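Local coordinates for penicillin binding protein 2X (Streptococcus thermophilus, PDB 5U47) that probably cross-links peptidoglycan strands as a transpeptidase of the septal cell-wall machinery, and binds penicillin, at residues G147-E152 and Q263-S269; A289-G294 and G409-T415; Y378-T384 and V417-A422. The protein carries 1 engineered substitution. One frame throughout, in Å; residues are numbered along the deposited sequence.

Contact 1. Residues G147-E152 and Q263-S269; sequences GTFASE and QRPTYNS
With chi1 at -66°, S151 sets OG anti to its carbonyl carbon and beside its backbone N, from where it donates to Y267 O at 2.6 Å. The chi1 of Y267 (65°) puts its CG between backbone N and carbonyl carbon, folding the ring back so that S151 CB lies over its centre, 3.9 Å from the centroid, in a CH-pi contact. One water links S151 O, Y267 OH and S269 OG. E152 lays its carboxylate flat on the Q263 amide, the two planes 1° apart and E152 CG 3.6 Å from Q263 NE2; that amide is fixed by the backbones of R285 and V283. T266 OG1 donates to the syn lone pair of E152 OE1 at 2.8 Å, while OE2 is engaged by Y280. At the other end S269 N bonds to G147 O (3.0 Å), and N268 OD1, which accepts from the backbone N of D270 and T271, lies 3.3 Å from the bare CA of G147. The contact thus ties the start of helix 151-154 to the loop leaving strand 258-264, an edge of the five-stranded transpeptidase sheet. Helix 224-241 packs against both segments, touching F149 with Q227 and T228 and forming salt bridges to R264 through E231 and D235.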
loop_
_atom_site.group_PDB
_atom_site.type_symbol
_atom_site.label_atom_id
_atom_site.label_comp_id
_atom_site.label_asym_id
_atom_site.label_seq_id
_atom_site.Cartn_x
_atom_site.Cartn_y
_atom_site.Cartn_z
ATOM N N GLY A 147 -7.704 8.251 14.013
ATOM C CA GLY A 147 -8.881 7.366 14.128
ATOM C C GLY A 147 -9.146 6.545 12.851
ATOM O O GLY A 147 -8.307 5.716 12.451
ATOM N N THR A 148 -10.322 6.756 12.243
ATOM C CA THR A 148 -10.696 6.083 10.984
ATOM C C THR A 148 -10.020 6.830 9.835
ATOM O O THR A 148 -10.530 7.848 9.332
ATOM C CB THR A 148 -12.220 6.033 10.838
ATOM O OG1 THR A 148 -12.764 5.346 11.986
ATOM C CG2 THR A 148 -12.610 5.316 9.581
ATOM N N PHE A 149 -8.861 6.322 9.439
ATOM C CA PHE A 149 -7.983 6.993 8.491
ATOM C C PHE A 149 -7.026 5.959 7.932
ATOM O O PHE A 149 -6.152 5.473 8.652
ATOM C CB PHE A 149 -7.217 8.088 9.276
ATOM C CG PHE A 149 -6.183 8.859 8.484
ATOM C CD1 PHE A 149 -4.945 8.310 8.199
ATOM C CD2 PHE A 149 -6.428 10.172 8.104
ATOM C CE1 PHE A 149 -3.992 9.030 7.485
ATOM C CE2 PHE A 149 -5.482 10.907 7.411
ATOM C CZ PHE A 149 -4.256 10.336 7.114
ATOM N N ALA A 150 -7.199 5.611 6.654
ATOM C CA ALA A 150 -6.354 4.597 5.965
ATOM C C ALA A 150 -6.049 3.432 6.880
ATOM O O ALA A 150 -4.920 2.937 6.927
ATOM C CB ALA A 150 -5.070 5.237 5.520
ATOM N N SER A 151 -7.067 2.965 7.577
ATOM C CA SER A 151 -6.847 1.968 8.620
ATOM C C SER A 151 -6.272 0.656 8.131
ATOM O O SER A 151 -5.262 0.169 8.674
ATOM C CB SER A 151 -8.129 1.758 9.430
ATOM O OG SER A 151 -8.436 2.943 10.143
ATOM N N GLU A 152 -6.894 0.081 7.109
ATOM C CA GLU A 152 -6.372 -1.160 6.546
ATOM C C GLU A 152 -4.952 -0.981 5.969
ATOM O O GLU A 152 -4.117 -1.867 6.092
ATOM C CB GLU A 152 -7.344 -1.763 5.518
ATOM C CG GLU A 152 -8.594 -2.361 6.163
ATOM C CD GLU A 152 -9.630 -1.358 6.659
ATOM O OE1 GLU A 152 -9.547 -0.104 6.398
ATOM O OE2 GLU A 152 -10.567 -1.851 7.322
ATOM N N GLN A 263 -10.591 1.789 2.066
ATOM C CA GLN A 263 -11.523 0.738 1.729
ATOM C C GLN A 263 -12.630 0.714 2.739
ATOM O O GLN A 263 -12.483 1.260 3.820
ATOM C CB GLN A 263 -10.845 -0.623 1.675
ATOM C CG GLN A 263 -10.498 -1.257 3.009
ATOM C CD GLN A 263 -9.770 -2.577 2.805
ATOM O OE1 GLN A 263 -8.721 -2.626 2.156
ATOM N NE2 GLN A 263 -10.326 -3.645 3.339
ATOM N N ARG A 264 -13.745 0.092 2.349
ATOM C CA ARG A 264 -14.903 -0.042 3.170
ATOM C C ARG A 264 -15.349 -1.502 3.068
ATOM O O ARG A 264 -15.211 -2.100 2.012
ATOM C CB ARG A 264 -16.015 0.906 2.707
ATOM C CG ARG A 264 -15.710 2.397 2.931
ATOM C CD ARG A 264 -15.718 2.717 4.417
ATOM N NE ARG A 264 -15.472 4.128 4.721
ATOM C CZ ARG A 264 -14.269 4.717 4.745
ATOM N NH1 ARG A 264 -13.170 4.050 4.426
ATOM N NH2 ARG A 264 -14.164 6.010 5.058
ATOM N N PRO A 265 -15.851 -2.090 4.156
ATOM C CA PRO A 265 -15.974 -1.443 5.468
ATOM C C PRO A 265 -14.615 -1.250 6.115
ATOM O O PRO A 265 -13.654 -1.911 5.729
ATOM C CB PRO A 265 -16.809 -2.459 6.286
ATOM C CG PRO A 265 -16.530 -3.759 5.619
ATOM C CD PRO A 265 -16.463 -3.427 4.156
ATOM N N THR A 266 -14.546 -0.359 7.096
ATOM C CA THR A 266 -13.280 -0.044 7.743
ATOM C C THR A 266 -13.442 -0.063 9.242
ATOM O O THR A 266 -14.473 -0.514 9.749
ATOM C CB THR A 266 -12.739 1.316 7.236
ATOM O OG1 THR A 266 -11.374 1.522 7.665
ATOM C CG2 THR A 266 -13.637 2.463 7.713
ATOM N N TYR A 267 -12.403 0.387 9.946
ATOM C CA TYR A 267 -12.426 0.486 11.401
ATOM C C TYR A 267 -11.614 1.688 11.888
ATOM O O TYR A 267 -10.788 2.256 11.147
ATOM C CB TYR A 267 -11.866 -0.803 12.045
ATOM C CG TYR A 267 -10.395 -1.087 11.771
ATOM C CD1 TYR A 267 -9.993 -1.751 10.618
ATOM C CD2 TYR A 267 -9.403 -0.719 12.687
ATOM C CE1 TYR A 267 -8.643 -2.015 10.363
ATOM C CE2 TYR A 267 -8.065 -0.987 12.455
ATOM C CZ TYR A 267 -7.690 -1.647 11.284
ATOM O OH TYR A 267 -6.359 -1.918 11.039
ATOM N N ASN A 268 -11.851 2.069 13.134
ATOM C CA ASN A 268 -11.062 3.129 13.784
ATOM C C ASN A 268 -9.747 2.496 14.228
ATOM O O ASN A 268 -9.749 1.573 15.057
ATOM C CB ASN A 268 -11.819 3.706 14.968
ATOM C CG ASN A 268 -11.083 4.859 15.627
ATOM O OD1 ASN A 268 -9.886 4.764 15.935
ATOM N ND2 ASN A 268 -11.799 5.959 15.847
ATOM N N SER A 269 -8.626 2.978 13.687
ATOM C CA SER A 269 -7.304 2.402 14.016
ATOM C C SER A 269 -6.865 2.516 15.473
ATOM O O SER A 269 -6.086 1.664 15.960
ATOM C CB SER A 269 -6.208 3.003 13.119
ATOM O OG SER A 269 -6.364 2.585 11.776
HETATM O O HOH W 1 -10.129 3.755 6.883
HETATM O O HOH W 2 -5.009 0.218 11.946
HETATM O O HOH W 3 -9.284 1.990 4.825
#

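Contact 2. Residues A289-G294 and G409-T415; sequences AQYEPG and GQGISVT
E292 OE1 is gripped from both faces of its carboxylate plane: Q410 NE2 donates at 2.7 Å, on the anti side, and G411 N at 3.0 Å from well above the plane. The hydroxyl of Y519 is a third partner. Carboxylate and amide planes stand 72° apart, and the amide, turned by a bend at chi2 of Q410 (-74°), keeps the oxygen in its own plane. Glutamate has the reach for this: extended beyond CG, it reaches from its own backbone to the backbone N of G411. The far end of that amide, Q410 OE1, is held by the backbone of Q510.

Between the backbones Y291 and V414 form a single antiparallel bridge, a hydrogen-bonded pair with Y291 N to V414 O and V414 N to Y291 O both at 2.9 Å. Since S413 also pairs with I395 of strand 395-396, the segment 409-415 lies between two partners. The residues just after G294 fit the SxxK pattern of penicillin-binding transpeptidases, so the segment leads, two residues on, into helix 297-308, at whose start the nucleophile probably sits. G294 N bonds to G409 O at 2.9 Å. G409, the positive-phi residue of the Schellman motif that closes the helix before it, has no side chain, so G409 CA can lie 3.4 Å from G294 O.

Branched V414 fills the apolar side: its CG2 rests over a face of the Y291 ring, 4.2 Å from the centroid, and also meets P293 CB. The phenol of Y291 goes on to bond with Y544. Buried I412 O has no hydrogen-bond partner; E292 CA lies 3.3 Å from it in a CA-H...O contact.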
loop_
_atom_site.group_PDB
_atom_site.type_symbol
_atom_site.label_atom_id
_atom_site.label_comp_id
_atom_site.label_asym_id
_atom_site.label_seq_id
_atom_site.Cartn_x
_atom_site.Cartn_y
_atom_site.Cartn_z
ATOM N N ALA A 289 -6.905 -8.670 -2.252
ATOM C CA ALA A 289 -8.100 -9.087 -2.993
ATOM C C ALA A 289 -7.818 -9.289 -4.494
ATOM O O ALA A 289 -7.188 -8.446 -5.114
ATOM C CB ALA A 289 -9.208 -8.046 -2.835
ATOM N N GLN A 290 -8.252 -10.422 -5.042
ATOM C CA GLN A 290 -8.145 -10.701 -6.480
ATOM C C GLN A 290 -9.547 -10.636 -7.054
ATOM O O GLN A 290 -10.462 -11.203 -6.479
ATOM C CB GLN A 290 -7.561 -12.082 -6.755
ATOM C CG GLN A 290 -6.101 -12.178 -6.363
ATOM C CD GLN A 290 -5.473 -13.501 -6.713
ATOM O OE1 GLN A 290 -4.258 -13.592 -6.855
ATOM N NE2 GLN A 290 -6.289 -14.540 -6.848
ATOM N N TYR A 291 -9.721 -9.968 -8.183
ATOM C CA TYR A 291 -11.056 -9.852 -8.757
ATOM C C TYR A 291 -10.992 -9.651 -10.267
ATOM O O TYR A 291 -9.951 -9.283 -10.818
ATOM C CB TYR A 291 -11.789 -8.675 -8.065
ATOM C CG TYR A 291 -11.120 -7.300 -8.261
ATOM C CD1 TYR A 291 -10.059 -6.873 -7.442
ATOM C CD2 TYR A 291 -11.558 -6.440 -9.248
ATOM C CE1 TYR A 291 -9.457 -5.643 -7.635
ATOM C CE2 TYR A 291 -10.978 -5.185 -9.441
ATOM C CZ TYR A 291 -9.924 -4.792 -8.643
ATOM O OH TYR A 291 -9.350 -3.559 -8.857
ATOM N N GLU A 292 -12.100 -9.902 -10.936
ATOM C CA GLU A 292 -12.194 -9.647 -12.363
ATOM C C GLU A 292 -12.521 -8.156 -12.439
ATOM O O GLU A 292 -13.552 -7.740 -11.929
ATOM C CB GLU A 292 -13.250 -10.547 -13.018
ATOM C CG GLU A 292 -12.909 -12.034 -12.857
ATOM C CD GLU A 292 -13.807 -12.984 -13.649
ATOM O OE1 GLU A 292 -14.354 -12.620 -14.705
ATOM O OE2 GLU A 292 -13.946 -14.126 -13.207
ATOM N N PRO A 293 -11.649 -7.354 -13.073
ATOM C CA PRO A 293 -11.847 -5.899 -13.036
ATOM C C PRO A 293 -12.928 -5.333 -13.910
ATOM O O PRO A 293 -13.363 -4.204 -13.647
ATOM C CB PRO A 293 -10.502 -5.352 -13.512
ATOM C CG PRO A 293 -10.053 -6.388 -14.477
ATOM C CD PRO A 293 -10.489 -7.714 -13.902
ATOM N N GLY A 294 -13.362 -6.074 -14.940
ATOM C CA GLY A 294 -14.393 -5.553 -15.821
ATOM C C GLY A 294 -13.844 -4.482 -16.764
ATOM O O GLY A 294 -12.627 -4.388 -16.997
ATOM N N GLY A 409 -12.135 -7.255 -19.474
ATOM C CA GLY A 409 -11.829 -7.534 -18.077
ATOM C C GLY A 409 -12.544 -8.664 -17.375
ATOM O O GLY A 409 -12.768 -8.581 -16.168
ATOM N N GLN A 410 -12.905 -9.713 -18.114
ATOM C CA GLN A 410 -13.475 -10.911 -17.522
ATOM C C GLN A 410 -12.546 -12.065 -17.885
ATOM O O GLN A 410 -11.860 -12.011 -18.895
ATOM C CB GLN A 410 -14.881 -11.198 -18.051
ATOM C CG GLN A 410 -15.880 -10.056 -17.904
ATOM C CD GLN A 410 -16.412 -9.811 -16.494
ATOM O OE1 GLN A 410 -17.227 -8.908 -16.312
ATOM N NE2 GLN A 410 -15.991 -10.618 -15.504
ATOM N N GLY A 411 -12.560 -13.125 -17.088
ATOM C CA GLY A 411 -11.680 -14.269 -17.338
ATOM C C GLY A 411 -10.225 -13.977 -17.009
ATOM O O GLY A 411 -9.325 -14.693 -17.459
ATOM N N ILE A 412 -10.008 -12.916 -16.239
ATOM C CA ILE A 412 -8.690 -12.488 -15.799
ATOM C C ILE A 412 -8.852 -11.894 -14.392
ATOM O O ILE A 412 -9.816 -11.187 -14.129
ATOM C CB ILE A 412 -8.042 -11.475 -16.781
ATOM C CG1 ILE A 412 -6.624 -11.112 -16.325
ATOM C CG2 ILE A 412 -8.872 -10.201 -16.923
ATOM C CD1 ILE A 412 -5.830 -10.342 -17.356
ATOM N N SER A 413 -7.938 -12.223 -13.487
ATOM C CA SER A 413 -7.996 -11.734 -12.116
ATOM C C SER A 413 -6.833 -10.825 -11.833
ATOM O O SER A 413 -5.690 -11.156 -12.163
ATOM C CB SER A 413 -7.965 -12.886 -11.134
ATOM O OG SER A 413 -9.113 -13.675 -11.309
ATOM N N VAL A 414 -7.135 -9.697 -11.205
ATOM C CA VAL A 414 -6.125 -8.686 -10.852
ATOM C C VAL A 414 -6.282 -8.221 -9.408
ATOM O O VAL A 414 -7.275 -8.547 -8.749
ATOM C CB VAL A 414 -6.290 -7.420 -11.729
ATOM C CG1 VAL A 414 -6.256 -7.769 -13.206
ATOM C CG2 VAL A 414 -7.577 -6.653 -11.395
ATOM N N THR A 415 -5.294 -7.466 -8.925
ATOM C CA THR A 415 -5.384 -6.773 -7.662
ATOM C C THR A 415 -5.517 -5.302 -8.028
ATOM O O THR A 415 -5.184 -4.883 -9.151
ATOM C CB THR A 415 -4.122 -6.917 -6.793
ATOM O OG1 THR A 415 -2.996 -6.410 -7.513
ATOM C CG2 THR A 415 -3.886 -8.347 -6.461
#

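Contact 3. Residues Y378-T384 and V417-A422; sequences YKFGIPT and VQMLRA
A type II beta turn from K379 to I382, following the Schellman motif that ends helix 368-377, is docked on helix 416-427, where R421 and Q418 meet the I382 carbonyl. G381, at the third position with positive phi, is the residue type expected there, and its N is bridged by a water to Q418 OE1. I382 O takes two main bonds: R421 NH1 arrives nearly along the C=O axis at 3.0 Å, and Q418 NE2, which also donates to S393 O, comes from above the carbonyl plane at 2.9 Å. R421 NH2 adds a weak third. The arginine stretches out from chi1 177° and bends at chi3 (59°), which brings its guanidinium between two apolar groups: K379 CB over the centre of one face, 3.5 Å from R421 CZ, and T384 CG2 toward the rim of the opposite face, 3.7 Å from R421 NH2. Held flat this way, it also uses NE on a water that donates to Y378 O and Q418 O.

F380 supplies an apolar ring: its CE1 meets M419 SD at 3.7 Å, a Met-aromatic contact made obliquely, and its CZ touches A422 CB at 3.7 Å. Alanine lets Y378 come close as well, its CD1 3.7 Å from the same methyl. Helix 297-308 backs this apolar side with M297 and M300, and its S303 bonds to the Y378 hydroxyl, while M432 of strand 432-433 touches K379 and R421.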
loop_
_atom_site.group_PDB
_atom_site.type_symbol
_atom_site.label_atom_id
_atom_site.label_comp_id
_atom_site.label_asym_id
_atom_site.label_seq_id
_atom_site.Cartn_x
_atom_site.Cartn_y
_atom_site.Cartn_z
ATOM N N TYR A 378 2.003 -5.151 -19.670
ATOM C CA TYR A 378 1.299 -4.446 -18.599
ATOM C C TYR A 378 1.479 -5.166 -17.233
ATOM O O TYR A 378 1.002 -4.681 -16.203
ATOM C CB TYR A 378 -0.180 -4.255 -18.939
ATOM C CG TYR A 378 -0.500 -2.985 -19.715
ATOM C CD1 TYR A 378 -0.407 -1.739 -19.092
ATOM C CD2 TYR A 378 -0.964 -3.027 -21.039
ATOM C CE1 TYR A 378 -0.730 -0.573 -19.761
ATOM C CE2 TYR A 378 -1.286 -1.861 -21.726
ATOM C CZ TYR A 378 -1.177 -0.632 -21.081
ATOM O OH TYR A 378 -1.487 0.550 -21.739
ATOM N N LYS A 379 2.130 -6.329 -17.271
ATOM C CA LYS A 379 2.515 -7.126 -16.096
ATOM C C LYS A 379 1.412 -7.804 -15.297
ATOM O O LYS A 379 1.620 -8.167 -14.111
ATOM C CB LYS A 379 3.436 -6.328 -15.153
ATOM C CG LYS A 379 4.759 -5.932 -15.782
ATOM C CD LYS A 379 5.641 -5.214 -14.772
ATOM C CE LYS A 379 6.977 -4.823 -15.378
ATOM N NZ LYS A 379 7.847 -6.002 -15.642
ATOM N N PHE A 380 0.250 -7.974 -15.911
ATOM C CA PHE A 380 -0.813 -8.721 -15.252
ATOM C C PHE A 380 -0.341 -10.137 -14.988
ATOM O O PHE A 380 0.447 -10.702 -15.767
ATOM C CB PHE A 380 -2.104 -8.659 -16.043
ATOM C CG PHE A 380 -2.708 -7.288 -16.038
ATOM C CD1 PHE A 380 -3.279 -6.800 -14.884
ATOM C CD2 PHE A 380 -2.651 -6.470 -17.162
ATOM C CE1 PHE A 380 -3.827 -5.531 -14.839
ATOM C CE2 PHE A 380 -3.195 -5.190 -17.128
ATOM C CZ PHE A 380 -3.786 -4.722 -15.964
ATOM N N GLY A 381 -0.759 -10.678 -13.843
ATOM C CA GLY A 381 -0.313 -12.001 -13.394
ATOM C C GLY A 381 1.012 -11.961 -12.615
ATOM O O GLY A 381 1.470 -12.989 -12.114
ATOM N N ILE A 382 1.627 -10.776 -12.514
ATOM C CA ILE A 382 2.879 -10.609 -11.790
ATOM C C ILE A 382 2.647 -9.613 -10.659
ATOM O O ILE A 382 2.189 -8.498 -10.910
ATOM C CB ILE A 382 4.010 -10.090 -12.702
ATOM C CG1 ILE A 382 4.170 -11.009 -13.931
ATOM C CG2 ILE A 382 5.328 -10.028 -11.942
ATOM C CD1 ILE A 382 5.248 -10.571 -14.907
ATOM N N PRO A 383 2.977 -10.003 -9.414
ATOM C CA PRO A 383 2.770 -9.044 -8.319
ATOM C C PRO A 383 3.659 -7.821 -8.501
ATOM O O PRO A 383 4.709 -7.911 -9.164
ATOM C CB PRO A 383 3.175 -9.838 -7.069
ATOM C CG PRO A 383 4.072 -10.907 -7.561
ATOM C CD PRO A 383 3.593 -11.255 -8.940
ATOM N N THR A 384 3.234 -6.692 -7.948
ATOM C CA THR A 384 4.022 -5.463 -8.036
ATOM C C THR A 384 5.286 -5.533 -7.155
ATOM O O THR A 384 6.318 -4.942 -7.486
ATOM C CB THR A 384 3.192 -4.220 -7.645
ATOM O OG1 THR A 384 2.904 -4.214 -6.230
ATOM C CG2 THR A 384 1.885 -4.160 -8.446
ATOM N N VAL A 417 -3.766 -2.846 -6.950
ATOM C CA VAL A 417 -2.452 -2.255 -7.200
ATOM C C VAL A 417 -1.913 -2.612 -8.609
ATOM O O VAL A 417 -1.198 -1.814 -9.198
ATOM C CB VAL A 417 -1.476 -2.518 -6.046
ATOM C CG1 VAL A 417 -1.091 -3.999 -5.985
ATOM C CG2 VAL A 417 -0.261 -1.600 -6.144
ATOM N N GLN A 418 -2.274 -3.780 -9.156
ATOM C CA GLN A 418 -1.908 -4.112 -10.557
ATOM C C GLN A 418 -2.615 -3.161 -11.538
ATOM O O GLN A 418 -2.021 -2.692 -12.522
ATOM C CB GLN A 418 -2.227 -5.561 -10.886
ATOM C CG GLN A 418 -1.272 -6.545 -10.244
ATOM C CD GLN A 418 -1.653 -7.978 -10.504
ATOM O OE1 GLN A 418 -2.841 -8.323 -10.496
ATOM N NE2 GLN A 418 -0.649 -8.835 -10.698
ATOM N N MET A 419 -3.881 -2.847 -11.250
ATOM C CA MET A 419 -4.596 -1.900 -12.084
ATOM C C MET A 419 -3.952 -0.520 -12.005
ATOM O O MET A 419 -3.777 0.140 -13.020
ATOM C CB MET A 419 -6.083 -1.825 -11.708
ATOM C CG MET A 419 -6.852 -3.120 -11.982
ATOM S SD MET A 419 -6.804 -3.657 -13.710
ATOM C CE MET A 419 -7.657 -2.325 -14.544
ATOM N N LEU A 420 -3.601 -0.080 -10.799
ATOM C CA LEU A 420 -2.968 1.232 -10.630
ATOM C C LEU A 420 -1.669 1.319 -11.421
ATOM O O LEU A 420 -1.408 2.322 -12.076
ATOM C CB LEU A 420 -2.711 1.542 -9.144
ATOM C CG LEU A 420 -3.972 1.655 -8.249
ATOM C CD1 LEU A 420 -3.560 1.868 -6.795
ATOM C CD2 LEU A 420 -4.879 2.799 -8.700
ATOM N N ARG A 421 -0.870 0.265 -11.328
ATOM C CA ARG A 421 0.402 0.190 -12.034
ATOM C C ARG A 421 0.174 0.335 -13.559
ATOM O O ARG A 421 0.864 1.106 -14.223
ATOM C CB ARG A 421 1.080 -1.136 -11.724
ATOM C CG ARG A 421 2.381 -1.371 -12.460
ATOM C CD ARG A 421 3.029 -2.695 -12.062
ATOM N NE ARG A 421 2.142 -3.806 -12.350
ATOM C CZ ARG A 421 2.364 -5.093 -12.053
ATOM N NH1 ARG A 421 1.441 -5.986 -12.355
ATOM N NH2 ARG A 421 3.470 -5.497 -11.463
ATOM N N ALA A 422 -0.814 -0.375 -14.082
ATOM C CA ALA A 422 -1.134 -0.332 -15.515
ATOM C C ALA A 422 -1.604 1.058 -15.910
ATOM O O ALA A 422 -1.193 1.581 -16.961
ATOM C CB ALA A 422 -2.192 -1.374 -15.856
HETATM O O HOH W 4 -0.175 -4.271 -13.787
HETATM O O HOH W 5 -3.219 -9.891 -12.753
#

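In the fold
Contacts 2 and 3 adjoin, their centres 11 Å apart, because strand 412-413 is followed, after two residues, by helix 416-427. V414 of contact 2 packs on both segments of contact 3, with V414 CG1 3.6 Å from F380 CD1 and V414 CG2 3.7 Å from M419 CG; Q418 OE1 accepts from T415 N. Segment 289-294 of contact 2 leads to helix 297-308, whose start carries the probable SxxK site, and contact 3 packs on that helix. Contact 1 stands apart, its centre 24 Å from the centres of both others, with nearest atoms about 7 Å from contact 2 and about 10 Å from contact 3. It joins the dimerisation domain to the transpeptidase domain, in which contacts 2 and 3 both lie.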